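Local structure of putative oxidoreductase (3C1A) at residues Ala49-Pro52 and Pro53-Ile57; Ala288-Arg292 and Gln293-Gly297. The protein is a putative oxidoreductase of the GFO/IDH/MocA type that probably binds a nicotinamide adenine dinucleotide cofactor (NAD or NADP) on its Rossmann domain. One frame throughout, in Å; residues are numbered along the deposited sequence.

Contact 1. Residues Ala49-Pro52 and Pro53-Ile57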
loop_
_atom_site.group_PDB
_atom_site.type_symbol
_atom_site.label_atom_id
_atom_site.label_comp_id
_atom_site.label_asym_id
_atom_site.label_seq_id
_atom_site.Cartn_x
_atom_site.Cartn_y
_atom_site.Cartn_z
ATOM N N ALA A 49 16.911 -9.389 -15.973
ATOM C CA ALA A 49 17.263 -10.812 -15.991
ATOM C C ALA A 49 16.069 -11.771 -15.814
ATOM O O ALA A 49 16.181 -12.964 -16.121
ATOM C CB ALA A 49 18.316 -11.094 -14.927
ATOM N N LEU A 50 14.929 -11.268 -15.352
ATOM C CA LEU A 50 13.792 -12.135 -15.016
ATOM C C LEU A 50 12.662 -12.302 -16.077
ATOM O O LEU A 50 11.782 -13.163 -15.926
ATOM C CB LEU A 50 13.199 -11.643 -13.684
ATOM C CG LEU A 50 14.204 -11.651 -12.525
ATOM C CD1 LEU A 50 13.740 -10.787 -11.345
ATOM C CD2 LEU A 50 14.450 -13.094 -12.097
ATOM N N VAL A 51 12.676 -11.509 -17.147
ATOM C CA VAL A 51 11.550 -11.509 -18.096
ATOM C C VAL A 51 11.237 -12.863 -18.734
ATOM O O VAL A 51 12.145 -13.613 -19.099
ATOM C CB VAL A 51 11.771 -10.519 -19.252
ATOM C CG1 VAL A 51 11.557 -9.109 -18.772
ATOM C CG2 VAL A 51 13.167 -10.693 -19.879
ATOM N N PRO A 52 9.942 -13.166 -18.923
ATOM C CA PRO A 52 9.635 -14.347 -19.729
ATOM C C PRO A 52 10.025 -14.137 -21.198
ATOM O O PRO A 52 10.147 -12.998 -21.647
ATOM C CB PRO A 52 8.122 -14.467 -19.619
ATOM C CG PRO A 52 7.650 -13.141 -19.226
ATOM C CD PRO A 52 8.722 -12.488 -18.461
ATOM N N PRO A 53 10.213 -15.233 -21.939
ATOM C CA PRO A 53 10.578 -15.134 -23.344
ATOM C C PRO A 53 9.368 -14.672 -24.129
ATOM O O PRO A 53 8.299 -15.286 -24.051
ATOM C CB PRO A 53 10.955 -16.573 -23.717
ATOM C CG PRO A 53 10.168 -17.416 -22.781
ATOM C CD PRO A 53 10.055 -16.629 -21.501
ATOM N N GLY A 54 9.525 -13.580 -24.857
ATOM C CA GLY A 54 8.400 -12.954 -25.521
ATOM C C GLY A 54 8.111 -11.586 -24.941
ATOM O O GLY A 54 7.543 -10.737 -25.631
ATOM N N CYS A 55 8.494 -11.368 -23.682
ATOM C CA CYS A 55 8.409 -10.043 -23.088
ATOM C C CYS A 55 9.405 -9.096 -23.769
ATOM O O CYS A 55 10.609 -9.375 -23.838
ATOM C CB CYS A 55 8.639 -10.100 -21.570
ATOM S SG CYS A 55 8.598 -8.515 -20.743
ATOM N N VAL A 56 8.897 -7.965 -24.256
ATOM C CA VAL A 56 9.721 -6.941 -24.902
ATOM C C VAL A 56 10.421 -6.052 -23.871
ATOM O O VAL A 56 9.773 -5.446 -23.000
ATOM C CB VAL A 56 8.863 -5.992 -25.782
ATOM C CG1 VAL A 56 9.739 -4.984 -26.464
ATOM C CG2 VAL A 56 8.025 -6.757 -26.778
ATOM N N ILE A 57 11.740 -5.915 -24.007
ATOM C CA ILE A 57 12.522 -5.017 -23.149
ATOM C C ILE A 57 12.585 -3.601 -23.715
ATOM O O ILE A 57 13.004 -3.375 -24.859
ATOM C CB ILE A 57 13.957 -5.550 -22.933
ATOM C CG1 ILE A 57 13.901 -6.981 -22.387
ATOM C CG2 ILE A 57 14.757 -4.592 -22.018
ATOM C CD1 ILE A 57 13.216 -7.119 -21.056
HETATM O O HOH W 1 12.469 -11.149 -23.151
#

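Contact 2. Residues Ala288-Arg292 and Gln293-Gly297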
loop_
_atom_site.group_PDB
_atom_site.type_symbol
_atom_site.label_atom_id
_atom_site.label_comp_id
_atom_site.label_asym_id
_atom_site.label_seq_id
_atom_site.Cartn_x
_atom_site.Cartn_y
_atom_site.Cartn_z
ATOM N N ALA A 288 -5.430 -7.856 -12.297
ATOM C CA ALA A 288 -5.449 -8.402 -13.671
ATOM C C ALA A 288 -6.860 -8.858 -14.011
ATOM O O ALA A 288 -7.343 -8.659 -15.134
ATOM C CB ALA A 288 -4.430 -9.514 -13.853
ATOM N N GLY A 289 -7.552 -9.398 -13.005
ATOM C CA GLY A 289 -8.931 -9.857 -13.166
ATOM C C GLY A 289 -9.982 -8.793 -13.394
ATOM O O GLY A 289 -11.060 -9.087 -13.911
ATOM N N ALA A 290 -9.681 -7.560 -13.024
ATOM C CA ALA A 290 -10.607 -6.479 -13.197
ATOM C C ALA A 290 -10.361 -5.683 -14.487
ATOM O O ALA A 290 -11.172 -4.835 -14.865
ATOM C CB ALA A 290 -10.583 -5.621 -11.977
ATOM N N VAL A 291 -9.272 -5.965 -15.210
ATOM C CA VAL A 291 -8.846 -5.078 -16.290
ATOM C C VAL A 291 -9.956 -5.018 -17.364
ATOM O O VAL A 291 -10.321 -3.941 -17.813
ATOM C CB VAL A 291 -7.441 -5.510 -16.884
ATOM C CG1 VAL A 291 -7.207 -4.897 -18.271
ATOM C CG2 VAL A 291 -6.290 -5.111 -15.922
ATOM N N ARG A 292 -10.458 -6.180 -17.746
ATOM C CA ARG A 292 -11.449 -6.306 -18.807
ATOM C C ARG A 292 -12.883 -6.150 -18.309
ATOM O O ARG A 292 -13.813 -6.133 -19.110
ATOM C CB ARG A 292 -11.309 -7.655 -19.499
ATOM C CG ARG A 292 -9.942 -7.893 -20.087
ATOM C CD ARG A 292 -9.834 -9.245 -20.683
ATOM N NE ARG A 292 -8.540 -9.391 -21.331
ATOM C CZ ARG A 292 -7.974 -10.528 -21.676
ATOM N NH1 ARG A 292 -8.572 -11.690 -21.465
ATOM N NH2 ARG A 292 -6.792 -10.500 -22.263
ATOM N N GLN A 293 -13.062 -6.044 -17.001
ATOM C CA GLN A 293 -14.365 -5.790 -16.397
ATOM C C GLN A 293 -14.141 -4.893 -15.199
ATOM O O GLN A 293 -14.138 -5.356 -14.051
ATOM C CB GLN A 293 -15.033 -7.093 -15.990
ATOM C CG GLN A 293 -16.456 -6.871 -15.503
ATOM C CD GLN A 293 -17.230 -8.168 -15.311
ATOM O OE1 GLN A 293 -17.580 -8.528 -14.185
ATOM N NE2 GLN A 293 -17.503 -8.869 -16.407
ATOM N N PRO A 294 -13.905 -3.601 -15.460
ATOM C CA PRO A 294 -13.397 -2.756 -14.409
ATOM C C PRO A 294 -14.324 -2.578 -13.223
ATOM O O PRO A 294 -15.536 -2.662 -13.373
ATOM C CB PRO A 294 -13.167 -1.411 -15.108
ATOM C CG PRO A 294 -13.152 -1.709 -16.579
ATOM C CD PRO A 294 -14.074 -2.859 -16.727
ATOM N N GLU A 295 -13.707 -2.347 -12.061
ATOM C CA GLU A 295 -14.382 -2.012 -10.818
ATOM C C GLU A 295 -13.439 -1.207 -9.913
ATOM O O GLU A 295 -12.223 -1.132 -10.158
ATOM C CB GLU A 295 -14.816 -3.267 -10.087
ATOM C CG GLU A 295 -13.696 -4.164 -9.720
ATOM C CD GLU A 295 -14.181 -5.383 -8.994
ATOM O OE1 GLU A 295 -14.485 -5.259 -7.785
ATOM O OE2 GLU A 295 -14.268 -6.454 -9.623
ATOM N N PRO A 296 -13.996 -0.559 -8.891
ATOM C CA PRO A 296 -13.118 0.256 -8.064
ATOM C C PRO A 296 -12.145 -0.591 -7.252
ATOM O O PRO A 296 -11.003 -0.178 -7.091
ATOM C CB PRO A 296 -14.088 1.057 -7.174
ATOM C CG PRO A 296 -15.433 0.891 -7.806
ATOM C CD PRO A 296 -15.399 -0.468 -8.456
ATOM N N GLY A 297 -12.578 -1.777 -6.805
ATOM C CA GLY A 297 -11.746 -2.696 -6.022
ATOM C C GLY A 297 -11.427 -2.199 -4.620
ATOM O O GLY A 297 -11.889 -1.109 -4.231
#

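Contact 1. Residues Ala49-Pro52 and Pro53-Ile57
Pro-52 and Cys-55 are the two ends of a type II beta turn, with Pro-53 and Gly-54 at its corners. Cys-55 N donates to Pro-52 O at 3.1 Å, with an N-H...O angle of 153°. The donor sits above the carbonyl plane, 43° out of it, and so not on a lone pair. Gly-54 has a positive phi, as the third residue of a type II turn does. A water donates to Cys-55 O at 2.7 Å and makes a weak bond to Pro-52 O. It thus bridges the two carbonyl oxygens.

The side chains close the bend from one arm to the other. Val-51 CG1 is the hub. Val-51 CG1 lies 3.6 Å from Cys-55 SG. Val-51 CG1 and Ile-57 CD1 are 3.5 Å apart, a tight carbon pair. Cys-55 reaches the valine with SG anti to its own backbone N (chi1 178°). Val-51 CG2 lies 3.8 Å from Ile-57 CD1. The ring of Pro-52 rests its CD on Cys-55 CB at 3.9 Å.

Val-51 and Cys-55 also touch Leu-40 of strand 35-42, while Val-56 bonds to that strand through its backbone. The turn thus leads the chain into edge strand 56-58 of the Rossmann sheet. One direct hydrogen bond closes the turn, a water adds a weaker bridge, and apolar contacts join the arms.

Contact 2. Residues Ala288-Arg292 and Gln293-Gly297
Arg-292 and Gln-293 meet where the chain leaves helix 279-290. Arg-292 CB starts off away from 293-297, yet lies 3.5 Å from Gln-293 N. From CG to NE the chain is extended. This carries the guanidinium to partners beyond the turn: NH2 forms a salt bridge with Glu-71, and NH1 a hydrogen bond to Ser-9 O.

The backbone does the rest. Gln-293 N donates to Ala-290 O at 3.1 Å. At 136° the bond is bent at the hydrogen; the donor also stands 69° out of the carbonyl plane, not on a lone pair. The CA of Pro-294 adds a CH...O contact to the same Ala-290 O at 3.1 Å. Pro-294 has no N-H to offer this oxygen. Pro-294 CG lies 3.8 Å from Val-291 O. Glu-295 CG lies 4.1 Å from Ala-290 CB.

Glu-295 O accepts from Trp-124 NE1, and Ala-290 and Pro-294 pack on Met-122. The exit from the helix is therefore held locally by one bent N-H bond and a CH...O contact. The charged and indole partners bind it to the Rossmann part of the chain.

Overall arrangement
Both contacts lie at the surface and are local bends in the chain. Their centres are 25 Å apart, their nearest atoms about 14 Å, and they do not touch. Contact 1 leads into edge strand 56-58 and leans on its neighbour, strand 35-42. Contact 2 lies at the end of helix 279-290, late in the chain, yet reaches back to strand 11-17 and to Trp-124 on the opposite edge strand, 123-126. Both therefore abut the same parallel sheet through different strands. Contact 1 has no buried residue and joins apolar side chains to its turn hydrogen bond; contact 2 has one, Ala-290, and relies more on backbone atoms, with a salt bridge and hydrogen bonds to its surroundings.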